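Local coordinates for fiber (Murine adenovirus 2, PDB 5NBH), which probably attaches the virus to its host cell as a trimeric capsid fibre, whose distal domain binds N-acetylglucosamine, at residues Val82-Thr87 / Gln109-Gly114; Thr134-Phe139 / Tyr210-Ser215; Tyr200-Arg205 / Met226-Glu231. One frame throughout, in Å; residues are numbered along the deposited sequence. Where two conformers were deposited one is given.

Overall arrangement
All three contacts belong to the head of the fibre, a sandwich of two antiparallel four-stranded sheets, ABCJ and GHID. Contact 1 joins A (83-96) to B (103-113) and contact 2 joins D (131-140) to I (208-217), each a ladder of backbone hydrogen bonds within one sheet; contact 3 runs between the sheets, from H (191-205) to J (223-231), and holds by side chains alone. Contacts 1 and 3 are buried and border other subunits of the trimer. Contact 2 has an apolar face turned into the sandwich and a polar, water-bridged face outside, and no other chain touches it. Met110 from contact 1 meets Ile211 of contact 2 and Tyr230 of contact 3 in the shared core.

Contact 1 of 3, residues Val82-Thr87 / Gln109-Gly114; sequences VFVYQT and QMVRFG
Phe83 and Arg112 exchange two backbone hydrogen bonds, Phe83 N to Arg112 O at 3.1 Å and Arg112 N to Phe83 O at 2.8 Å, the second almost straight at 177°. Tyr85 and Met110 form the next such pair, with Tyr85 N to Met110 O at 2.9 Å and Met110 N to Tyr85 O at 2.7 Å. Beyond the ladder a water donates to Thr87 O and accepts from Gln109 NE2, while Gln109 OE1 is held by Asn120. Arg112 is gripped further out: Arg112 NE reaches Gly114 O at 2.7 Å in the guanidinium plane, and NH1 is bonded to the carbonyls of Ile234 and Phe167, so three backbone oxygens gather at this buried guanidinium and probably help to offset its charge. The two strands make an antiparallel hairpin, A and B of the ABCJ sheet in the fibre head, with Val84–Val111 and Gln86–Gln109 as non-hydrogen-bonded pairs. On the face of these pairs Val84 and Val111 stand side by side and point the same way, Val84 CG1 4.2 Å from Val111 CG2. Val82 runs at a slant to Val111 and meets its other branch: swung away from its own backbone N (chi1 176°), Val82 CG1 comes to 4.1 Å from Val111 CG1. The second face carries Tyr85 and Met110, with Met110 SD at the edge of the phenol ring, 4.2 Å from Tyr85 CD2. Tyr85 OH ends on Cys146 N. Phe113 packs edge-to-face on Phe113 of the third subunit and Val82 on Val82 of that subunit, like-with-like contacts consistent with a position near the threefold axis.

Contact 2 of 3, residues Thr134-Phe139 / Tyr210-Ser215; sequences TWELQF and YITLKS
Tyr210 meets two side chains of 134-139 in different ways. The Glu136 chain, fully extended, comes to the ring edge, with Glu136 CD 3.6 Å from Tyr210 CD2 and the carboxylate nearly upright to the ring (82°). In one of its two conformers Gln138 instead lies alongside, its CG over one face near the rim. Arg205 joins this cluster through a salt bridge to Glu136 OE1 and a cation-pi contact with Tyr210, which probably steadies the carboxylate. Ile211 is paired with Leu137 by two backbone bonds, Leu137 N to Ile211 O at 2.8 Å and Ile211 N to Leu137 O, and on the inner face Ile211 CD1 reaches across to Phe139 CE1 at 4.0 Å. Thr212 returns to the outer face: Thr212 CG2 touches Thr134 CG2 at 3.7 Å, and its OG1 shares a water with Glu136 OE1. Leu213 repeats the two-bond pattern with Trp135, and inside Leu213 CB lies 4.3 Å from Trp135 CB. The aliphatic part of Lys214 runs beside Thr134, Lys214 CG 3.7 Å from Thr134 OG1, and a second water, bonded to that hydroxyl, makes a weak bond with Lys214 NZ. The first torsion of Ser215 (chi1 49°) turns its hydroxyl toward the indole, where Ser215 OG accepts the N-H of Trp135 NE1 at 3.0 Å from the ring edge, tilted 17° from the indole plane; the same OG is bonded to Gln133 OE1. Strands 131-140 and 208-217 thus form one edge of the GHID sheet of the fibre head, and through Ser215 they adjoin Gln133, a residue of the N-acetylglucosamine site.

Contact 3 of 3, residues Tyr200-Arg205 / Met226-Glu231; sequences YALTYR and MSFMYE
Tyr200 and Phe228 lie face to face, ring centroids 4.0 Å apart and planes only 8° from parallel. The two side chains come from opposite sheets at a slant, and the CB of each lies over the face of the other ring: Tyr200 CB is 3.6 Å from Phe228 CE1, and Phe228 CB lies 4.2 Å from the centroid of the Tyr200 ring. Both rings rise from similar torsions, CG placed between the backbone N and the carbonyl carbon (chi1 near 60°), and both point from their sheets into the packed interior of the sandwich. Next along, Leu202 divides its branches between two aromatics. Leu202 CD1 touches Phe228 CE2 at 3.8 Å, while Leu202 CD2 sits over one face of Tyr230, displaced toward the rim and 3.5 Å from Tyr230 CG, as a CH-pi contact. Around this shell Met182 of strand 179-188 packs on Tyr200 and Phe228, Phe119 meets Phe228, and Phe209 touches both Leu202 and Tyr230. Gln225 of the third subunit lies against Tyr200 and Phe228. The axes of segments 200-205, on strand H of the fibre head, and 226-231, on strand J, come within 9.8 Å at 35° to each other, so the two face each other across the sandwich. With no hydrogen bond between the segments, cohesion here rests on dispersion and the close fit of rings and methyl groups, and the polar end of Tyr230 is met outside the pair, its hydroxyl bonded to Ile168 O, which anchors the far end of that ring.

Contact 1 of 3, residues Val82-Thr87 / Gln109-Gly114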
loop_
_atom_site.group_PDB
_atom_site.type_symbol
_atom_site.label_atom_id
_atom_site.label_comp_id
_atom_site.label_asym_id
_atom_site.label_seq_id
_atom_site.Cartn_x
_atom_site.Cartn_y
_atom_site.Cartn_z
ATOM N N VAL A 82 1.133 -10.537 0.040
ATOM C CA VAL A 82 1.711 -9.412 -0.700
ATOM C C VAL A 82 2.676 -9.983 -1.719
ATOM O O VAL A 82 3.554 -10.820 -1.379
ATOM C CB VAL A 82 2.413 -8.421 0.228
ATOM C CG1 VAL A 82 3.080 -7.331 -0.593
ATOM C CG2 VAL A 82 1.420 -7.845 1.223
ATOM N N PHE A 83 2.507 -9.553 -2.984
ATOM C CA PHE A 83 3.465 -9.862 -4.056
ATOM C C PHE A 83 3.883 -8.577 -4.729
ATOM O O PHE A 83 3.070 -7.674 -4.846
ATOM C CB PHE A 83 2.842 -10.771 -5.096
ATOM C CG PHE A 83 2.750 -12.205 -4.657
ATOM C CD1 PHE A 83 3.894 -12.959 -4.545
ATOM C CD2 PHE A 83 1.541 -12.768 -4.311
ATOM C CE1 PHE A 83 3.847 -14.293 -4.124
ATOM C CE2 PHE A 83 1.479 -14.119 -3.906
ATOM C CZ PHE A 83 2.631 -14.862 -3.815
ATOM N N VAL A 84 5.141 -8.477 -5.102
ATOM C CA VAL A 84 5.631 -7.294 -5.812
ATOM C C VAL A 84 6.326 -7.693 -7.093
ATOM O O VAL A 84 7.267 -8.486 -7.078
ATOM C CB VAL A 84 6.611 -6.448 -4.951
ATOM C CG1 VAL A 84 6.958 -5.137 -5.677
ATOM C CG2 VAL A 84 6.034 -6.157 -3.573
ATOM N N TYR A 85 5.907 -7.091 -8.223
ATOM C CA TYR A 85 6.620 -7.213 -9.468
ATOM C C TYR A 85 7.302 -5.868 -9.710
ATOM O O TYR A 85 6.651 -4.826 -9.712
ATOM C CB TYR A 85 5.647 -7.558 -10.582
ATOM C CG TYR A 85 6.262 -8.040 -11.884
ATOM C CD1 TYR A 85 7.264 -9.026 -11.903
ATOM C CD2 TYR A 85 5.828 -7.526 -13.130
ATOM C CE1 TYR A 85 7.826 -9.472 -13.081
ATOM C CE2 TYR A 85 6.353 -8.012 -14.309
ATOM C CZ TYR A 85 7.364 -8.966 -14.290
ATOM O OH TYR A 85 7.934 -9.457 -15.435
ATOM N N GLN A 86 8.616 -5.879 -9.872
ATOM C CA GLN A 86 9.362 -4.633 -9.890
ATOM C C GLN A 86 10.595 -4.717 -10.740
ATOM O O GLN A 86 11.132 -5.796 -10.947
ATOM C CB GLN A 86 9.780 -4.266 -8.474
ATOM C CG GLN A 86 10.684 -5.303 -7.830
ATOM C CD GLN A 86 11.189 -4.875 -6.482
ATOM O OE1 GLN A 86 10.511 -5.051 -5.481
ATOM N NE2 GLN A 86 12.410 -4.361 -6.450
ATOM N N THR A 87 11.093 -3.562 -11.138
ATOM C CA THR A 87 12.433 -3.452 -11.710
ATOM C C THR A 87 13.470 -3.822 -10.629
ATOM O O THR A 87 13.291 -3.493 -9.441
ATOM C CB THR A 87 12.702 -2.027 -12.242
ATOM O OG1 THR A 87 12.350 -1.062 -11.242
ATOM C CG2 THR A 87 11.902 -1.786 -13.512
ATOM N N GLN A 109 7.355 -0.371 -9.422
ATOM C CA GLN A 109 6.862 -1.411 -8.508
ATOM C C GLN A 109 5.369 -1.640 -8.703
ATOM O O GLN A 109 4.585 -0.691 -8.828
ATOM C CB GLN A 109 7.132 -1.054 -7.065
ATOM C CG GLN A 109 8.575 -0.757 -6.754
ATOM C CD GLN A 109 8.939 0.673 -7.012
ATOM O OE1 GLN A 109 8.178 1.589 -6.688
ATOM N NE2 GLN A 109 10.098 0.876 -7.590
ATOM N N MET A 110 4.957 -2.901 -8.744
ATOM C CA MET A 110 3.576 -3.260 -8.881
ATOM C C MET A 110 3.252 -4.157 -7.687
ATOM O O MET A 110 3.703 -5.278 -7.654
ATOM C CB MET A 110 3.366 -3.956 -10.206
ATOM C CG MET A 110 3.954 -3.146 -11.346
ATOM S SD MET A 110 3.722 -3.878 -12.961
ATOM C CE MET A 110 1.981 -3.731 -13.149
ATOM N N VAL A 111 2.513 -3.614 -6.738
ATOM C CA VAL A 111 2.254 -4.262 -5.434
ATOM C C VAL A 111 0.862 -4.811 -5.370
ATOM O O VAL A 111 -0.125 -4.061 -5.426
ATOM C CB VAL A 111 2.505 -3.308 -4.235
ATOM C CG1 VAL A 111 2.386 -4.081 -2.915
ATOM C CG2 VAL A 111 3.868 -2.645 -4.331
ATOM N N ARG A 112 0.763 -6.128 -5.181
ATOM C CA ARG A 112 -0.501 -6.818 -5.170
ATOM C C ARG A 112 -0.866 -7.175 -3.727
ATOM O O ARG A 112 -0.060 -7.774 -3.014
ATOM C CB ARG A 112 -0.363 -8.077 -6.059
ATOM C CG ARG A 112 -1.487 -9.080 -6.014
ATOM C CD ARG A 112 -2.747 -8.605 -6.679
ATOM N NE ARG A 112 -3.798 -9.573 -6.390
ATOM C CZ ARG A 112 -4.310 -10.484 -7.217
ATOM N NH1 ARG A 112 -3.964 -10.560 -8.501
ATOM N NH2 ARG A 112 -5.227 -11.313 -6.741
ATOM N N PHE A 113 -2.061 -6.795 -3.313
ATOM C CA PHE A 113 -2.634 -7.260 -2.033
ATOM C C PHE A 113 -4.132 -7.337 -2.181
ATOM O O PHE A 113 -4.763 -6.465 -2.802
ATOM C CB PHE A 113 -2.271 -6.327 -0.883
ATOM C CG PHE A 113 -2.228 -4.882 -1.267
ATOM C CD1 PHE A 113 -3.376 -4.165 -1.456
ATOM C CD2 PHE A 113 -1.018 -4.232 -1.405
ATOM C CE1 PHE A 113 -3.329 -2.830 -1.819
ATOM C CE2 PHE A 113 -0.959 -2.900 -1.775
ATOM C CZ PHE A 113 -2.123 -2.203 -1.985
ATOM N N GLY A 114 -4.721 -8.377 -1.631
ATOM C CA GLY A 114 -6.061 -8.738 -2.003
ATOM C C GLY A 114 -6.023 -8.938 -3.513
ATOM O O GLY A 114 -5.080 -9.564 -4.048
HETATM O O HOH W 1 12.056 -1.396 -7.920
#

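Contact 2 of 3, residues Thr134-Phe139 / Tyr210-Ser215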
loop_
_atom_site.group_PDB
_atom_site.type_symbol
_atom_site.label_atom_id
_atom_site.label_comp_id
_atom_site.label_asym_id
_atom_site.label_seq_id
_atom_site.Cartn_x
_atom_site.Cartn_y
_atom_site.Cartn_z
ATOM N N THR A 134 4.882 9.798 -24.266
ATOM C CA THR A 134 4.148 8.549 -24.133
ATOM C C THR A 134 5.127 7.485 -23.720
ATOM O O THR A 134 6.093 7.218 -24.435
ATOM C CB THR A 134 3.415 8.143 -25.451
ATOM O OG1 THR A 134 2.420 9.114 -25.787
ATOM C CG2 THR A 134 2.695 6.836 -25.260
ATOM N N TRP A 135 4.888 6.889 -22.539
ATOM C CA TRP A 135 5.731 5.849 -21.987
ATOM C C TRP A 135 4.864 4.605 -21.987
ATOM O O TRP A 135 3.807 4.604 -21.341
ATOM C CB TRP A 135 6.188 6.188 -20.564
ATOM C CG TRP A 135 6.729 7.598 -20.418
ATOM C CD1 TRP A 135 6.102 8.637 -19.807
ATOM C CD2 TRP A 135 7.957 8.127 -20.956
ATOM N NE1 TRP A 135 6.861 9.764 -19.902
ATOM C CE2 TRP A 135 8.012 9.480 -20.597
ATOM C CE3 TRP A 135 9.019 7.579 -21.696
ATOM C CZ2 TRP A 135 9.086 10.303 -20.945
ATOM C CZ3 TRP A 135 10.093 8.411 -22.065
ATOM C CH2 TRP A 135 10.121 9.744 -21.693
ATOM N N GLU A 136 5.303 3.557 -22.662
ATOM C CA GLU A 136 4.476 2.363 -22.854
ATOM C C GLU A 136 5.160 1.185 -22.210
ATOM O O GLU A 136 6.324 0.910 -22.512
ATOM C CB GLU A 136 4.262 2.104 -24.351
ATOM C CG GLU A 136 3.282 0.992 -24.699
ATOM C CD GLU A 136 3.139 0.827 -26.216
ATOM O OE1 GLU A 136 2.173 1.318 -26.812
ATOM O OE2 GLU A 136 4.001 0.162 -26.786
ATOM N N LEU A 137 4.469 0.511 -21.291
ATOM C CA LEU A 137 4.924 -0.785 -20.733
ATOM C C LEU A 137 4.061 -1.918 -21.262
ATOM O O LEU A 137 2.861 -1.845 -21.201
ATOM C CB LEU A 137 4.810 -0.772 -19.194
ATOM C CG LEU A 137 5.570 0.342 -18.481
ATOM C CD1 LEU A 137 5.216 0.407 -16.987
ATOM C CD2 LEU A 137 7.054 0.140 -18.708
ATOM N N GLN A 138 4.701 -2.955 -21.787
ATOM C CA GLN A 138 4.037 -4.108 -22.369
ATOM C C GLN A 138 4.340 -5.328 -21.504
ATOM O O GLN A 138 5.482 -5.506 -21.093
ATOM C CB GLN A 138 4.598 -4.341 -23.771
ATOM C CG GLN A 138 3.903 -5.400 -24.593
ATOM C CD GLN A 138 4.590 -5.623 -25.926
ATOM O OE1 GLN A 138 4.260 -6.562 -26.635
ATOM N NE2 GLN A 138 5.553 -4.771 -26.266
ATOM N N PHE A 139 3.329 -6.143 -21.281
ATOM C CA PHE A 139 3.438 -7.355 -20.501
ATOM C C PHE A 139 2.741 -8.469 -21.257
ATOM O O PHE A 139 1.642 -8.276 -21.813
ATOM C CB PHE A 139 2.735 -7.189 -19.146
ATOM C CG PHE A 139 3.238 -6.038 -18.339
ATOM C CD1 PHE A 139 2.692 -4.769 -18.510
ATOM C CD2 PHE A 139 4.230 -6.208 -17.377
ATOM C CE1 PHE A 139 3.145 -3.698 -17.775
ATOM C CE2 PHE A 139 4.691 -5.136 -16.625
ATOM C CZ PHE A 139 4.152 -3.875 -16.827
ATOM N N TYR A 210 -0.991 -3.654 -21.818
ATOM C CA TYR A 210 -0.297 -2.399 -21.895
ATOM C C TYR A 210 -0.708 -1.454 -20.767
ATOM O O TYR A 210 -1.893 -1.254 -20.491
ATOM C CB TYR A 210 -0.601 -1.687 -23.209
ATOM C CG TYR A 210 -0.057 -2.358 -24.450
ATOM C CD1 TYR A 210 -0.601 -3.572 -24.911
ATOM C CD2 TYR A 210 0.945 -1.769 -25.180
ATOM C CE1 TYR A 210 -0.101 -4.195 -26.034
ATOM C CE2 TYR A 210 1.447 -2.374 -26.345
ATOM C CZ TYR A 210 0.914 -3.589 -26.765
ATOM O OH TYR A 210 1.386 -4.176 -27.922
ATOM N N ILE A 211 0.300 -0.873 -20.123
ATOM C CA ILE A 211 0.143 0.306 -19.283
ATOM C C ILE A 211 0.780 1.427 -20.069
ATOM O O ILE A 211 2.008 1.415 -20.341
ATOM C CB ILE A 211 0.803 0.167 -17.886
ATOM C CG1 ILE A 211 0.169 -0.982 -17.144
ATOM C CG2 ILE A 211 0.736 1.476 -17.104
ATOM C CD1 ILE A 211 0.698 -1.223 -15.741
ATOM N N THR A 212 -0.035 2.418 -20.410
ATOM C CA THR A 212 0.447 3.557 -21.210
ATOM C C THR A 212 0.317 4.804 -20.368
ATOM O O THR A 212 -0.772 5.092 -19.870
ATOM C CB THR A 212 -0.349 3.678 -22.518
ATOM O OG1 THR A 212 -0.344 2.402 -23.192
ATOM C CG2 THR A 212 0.245 4.711 -23.427
ATOM N N LEU A 213 1.446 5.477 -20.154
ATOM C CA LEU A 213 1.496 6.723 -19.411
ATOM C C LEU A 213 1.768 7.903 -20.309
ATOM O O LEU A 213 2.612 7.817 -21.188
ATOM C CB LEU A 213 2.581 6.656 -18.335
ATOM C CG LEU A 213 2.580 5.374 -17.477
ATOM C CD1 LEU A 213 3.804 5.385 -16.592
ATOM C CD2 LEU A 213 1.332 5.260 -16.622
ATOM N N LYS A 214 1.070 9.014 -20.104
ATOM C CA LYS A 214 1.369 10.212 -20.893
ATOM C C LYS A 214 1.574 11.417 -19.987
ATOM O O LYS A 214 0.630 11.905 -19.359
ATOM C CB LYS A 214 0.294 10.474 -21.936
ATOM C CG LYS A 214 0.128 9.387 -22.957
ATOM C CD LYS A 214 -1.004 9.681 -23.954
ATOM C CE LYS A 214 -1.189 8.473 -24.846
ATOM N NZ LYS A 214 -2.123 8.669 -26.000
ATOM N N SER A 215 2.819 11.872 -19.924
ATOM C CA SER A 215 3.190 13.022 -19.116
ATOM C C SER A 215 3.202 14.289 -19.969
ATOM O O SER A 215 3.660 14.276 -21.131
ATOM C CB SER A 215 4.570 12.808 -18.507
ATOM O OG SER A 215 5.545 12.395 -19.442
HETATM O O HOH W 2 0.742 8.335 -27.591
HETATM O O HOH W 3 -0.255 1.995 -25.871
#

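Contact 3 of 3, residues Tyr200-Arg205 / Met226-Glu231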
loop_
_atom_site.group_PDB
_atom_site.type_symbol
_atom_site.label_atom_id
_atom_site.label_comp_id
_atom_site.label_asym_id
_atom_site.label_seq_id
_atom_site.Cartn_x
_atom_site.Cartn_y
_atom_site.Cartn_z
ATOM N N TYR A 200 -2.769 7.685 -17.139
ATOM C CA TYR A 200 -2.496 6.257 -17.218
ATOM C C TYR A 200 -3.664 5.604 -17.943
ATOM O O TYR A 200 -4.805 6.038 -17.834
ATOM C CB TYR A 200 -2.241 5.648 -15.825
ATOM C CG TYR A 200 -3.422 5.838 -14.909
ATOM C CD1 TYR A 200 -3.530 6.984 -14.144
ATOM C CD2 TYR A 200 -4.457 4.895 -14.846
ATOM C CE1 TYR A 200 -4.621 7.203 -13.306
ATOM C CE2 TYR A 200 -5.580 5.116 -14.015
ATOM C CZ TYR A 200 -5.640 6.273 -13.247
ATOM O OH TYR A 200 -6.740 6.552 -12.433
ATOM N N ALA A 201 -3.387 4.525 -18.630
ATOM C CA ALA A 201 -4.418 3.771 -19.347
ATOM C C ALA A 201 -3.991 2.320 -19.396
ATOM O O ALA A 201 -2.844 2.011 -19.752
ATOM C CB ALA A 201 -4.588 4.340 -20.741
ATOM N N LEU A 202 -4.882 1.438 -18.968
ATOM C CA LEU A 202 -4.660 -0.004 -19.036
ATOM C C LEU A 202 -5.460 -0.566 -20.199
ATOM O O LEU A 202 -6.670 -0.365 -20.265
ATOM C CB LEU A 202 -5.162 -0.685 -17.766
ATOM C CG LEU A 202 -4.195 -0.649 -16.565
ATOM C CD1 LEU A 202 -3.540 0.678 -16.274
ATOM C CD2 LEU A 202 -4.948 -1.204 -15.353
ATOM N N THR A 203 -4.794 -1.271 -21.089
ATOM C CA THR A 203 -5.501 -1.901 -22.243
ATOM C C THR A 203 -4.894 -3.248 -22.574
ATOM O O THR A 203 -3.796 -3.546 -22.138
ATOM C CB THR A 203 -5.383 -1.025 -23.502
ATOM O OG1 THR A 203 -4.014 -0.784 -23.825
ATOM C CG2 THR A 203 -6.076 0.290 -23.287
ATOM N N TYR A 204 -5.598 -4.036 -23.385
ATOM C CA TYR A 204 -4.977 -5.162 -24.047
ATOM C C TYR A 204 -5.075 -4.950 -25.573
ATOM O O TYR A 204 -6.119 -4.519 -26.089
ATOM C CB TYR A 204 -5.656 -6.465 -23.736
ATOM C CG TYR A 204 -5.460 -7.044 -22.344
ATOM C CD1 TYR A 204 -6.156 -6.522 -21.253
ATOM C CD2 TYR A 204 -4.598 -8.120 -22.134
ATOM C CE1 TYR A 204 -5.974 -7.046 -19.975
ATOM C CE2 TYR A 204 -4.450 -8.686 -20.862
ATOM C CZ TYR A 204 -5.148 -8.150 -19.805
ATOM O OH TYR A 204 -5.017 -8.714 -18.553
ATOM N N ARG A 205 -3.997 -5.285 -26.240
ATOM C CA ARG A 205 -4.023 -5.444 -27.705
ATOM C C ARG A 205 -2.983 -6.429 -28.159
ATOM O O ARG A 205 -1.956 -6.596 -27.516
ATOM C CB ARG A 205 -3.847 -4.102 -28.392
ATOM C CG ARG A 205 -2.476 -3.439 -28.295
ATOM C CD ARG A 205 -2.458 -2.236 -29.242
ATOM N NE ARG A 205 -1.145 -1.611 -29.313
ATOM C CZ ARG A 205 -0.662 -0.713 -28.439
ATOM N NH1 ARG A 205 -1.385 -0.293 -27.408
ATOM N NH2 ARG A 205 0.561 -0.212 -28.609
ATOM N N MET A 226 4.748 8.824 -9.816
ATOM C CA MET A 226 3.300 8.731 -9.651
ATOM C C MET A 226 2.831 7.322 -9.410
ATOM O O MET A 226 3.511 6.373 -9.709
ATOM C CB MET A 226 2.508 9.376 -10.785
ATOM C CG MET A 226 2.647 8.840 -12.190
ATOM S SD MET A 226 1.005 9.043 -12.927
ATOM C CE MET A 226 0.255 7.804 -11.878
ATOM N N SER A 227 1.675 7.232 -8.783
ATOM C CA SER A 227 1.128 5.944 -8.419
ATOM C C SER A 227 -0.340 6.001 -8.653
ATOM O O SER A 227 -0.940 7.081 -8.612
ATOM C CB SER A 227 1.496 5.567 -6.961
ATOM O OG SER A 227 0.729 6.265 -6.043
ATOM N N PHE A 228 -0.921 4.846 -8.902
ATOM C CA PHE A 228 -2.371 4.692 -8.984
ATOM C C PHE A 228 -2.722 3.255 -8.625
ATOM O O PHE A 228 -1.845 2.396 -8.619
ATOM C CB PHE A 228 -2.904 5.079 -10.390
ATOM C CG PHE A 228 -2.418 4.190 -11.503
ATOM C CD1 PHE A 228 -1.250 4.482 -12.188
ATOM C CD2 PHE A 228 -3.152 3.083 -11.903
ATOM C CE1 PHE A 228 -0.801 3.685 -13.231
ATOM C CE2 PHE A 228 -2.693 2.273 -12.934
ATOM C CZ PHE A 228 -1.518 2.559 -13.578
ATOM N N MET A 229 -3.991 2.988 -8.351
ATOM C CA MET A 229 -4.450 1.642 -8.063
ATOM C C MET A 229 -5.405 1.109 -9.138
ATOM O O MET A 229 -6.167 1.849 -9.720
ATOM C CB MET A 229 -5.113 1.620 -6.693
ATOM C CG MET A 229 -4.072 1.826 -5.602
ATOM S SD MET A 229 -4.599 1.849 -3.881
ATOM C CE MET A 229 -6.028 0.848 -3.940
ATOM N N TYR A 230 -5.342 -0.188 -9.350
ATOM C CA TYR A 230 -6.291 -0.896 -10.158
ATOM C C TYR A 230 -6.571 -2.274 -9.570
ATOM O O TYR A 230 -6.045 -2.639 -8.508
ATOM C CB TYR A 230 -5.782 -0.918 -11.625
ATOM C CG TYR A 230 -4.575 -1.770 -11.944
ATOM C CD1 TYR A 230 -3.274 -1.247 -11.886
ATOM C CD2 TYR A 230 -4.728 -3.107 -12.331
ATOM C CE1 TYR A 230 -2.166 -2.021 -12.218
ATOM C CE2 TYR A 230 -3.629 -3.882 -12.664
ATOM C CZ TYR A 230 -2.358 -3.347 -12.595
ATOM O OH TYR A 230 -1.249 -4.083 -12.935
ATOM N N GLU A 231 -7.429 -3.033 -10.245
ATOM C CA GLU A 231 -7.825 -4.348 -9.793
ATOM C C GLU A 231 -7.316 -5.434 -10.738
ATOM O O GLU A 231 -7.333 -5.245 -11.989
ATOM C CB GLU A 231 -9.350 -4.386 -9.699
ATOM C CG GLU A 231 -9.857 -5.530 -8.863
ATOM C CD GLU A 231 -11.224 -5.263 -8.287
ATOM O OE1 GLU A 231 -11.918 -4.320 -8.764
ATOM O OE2 GLU A 231 -11.592 -6.022 -7.371
#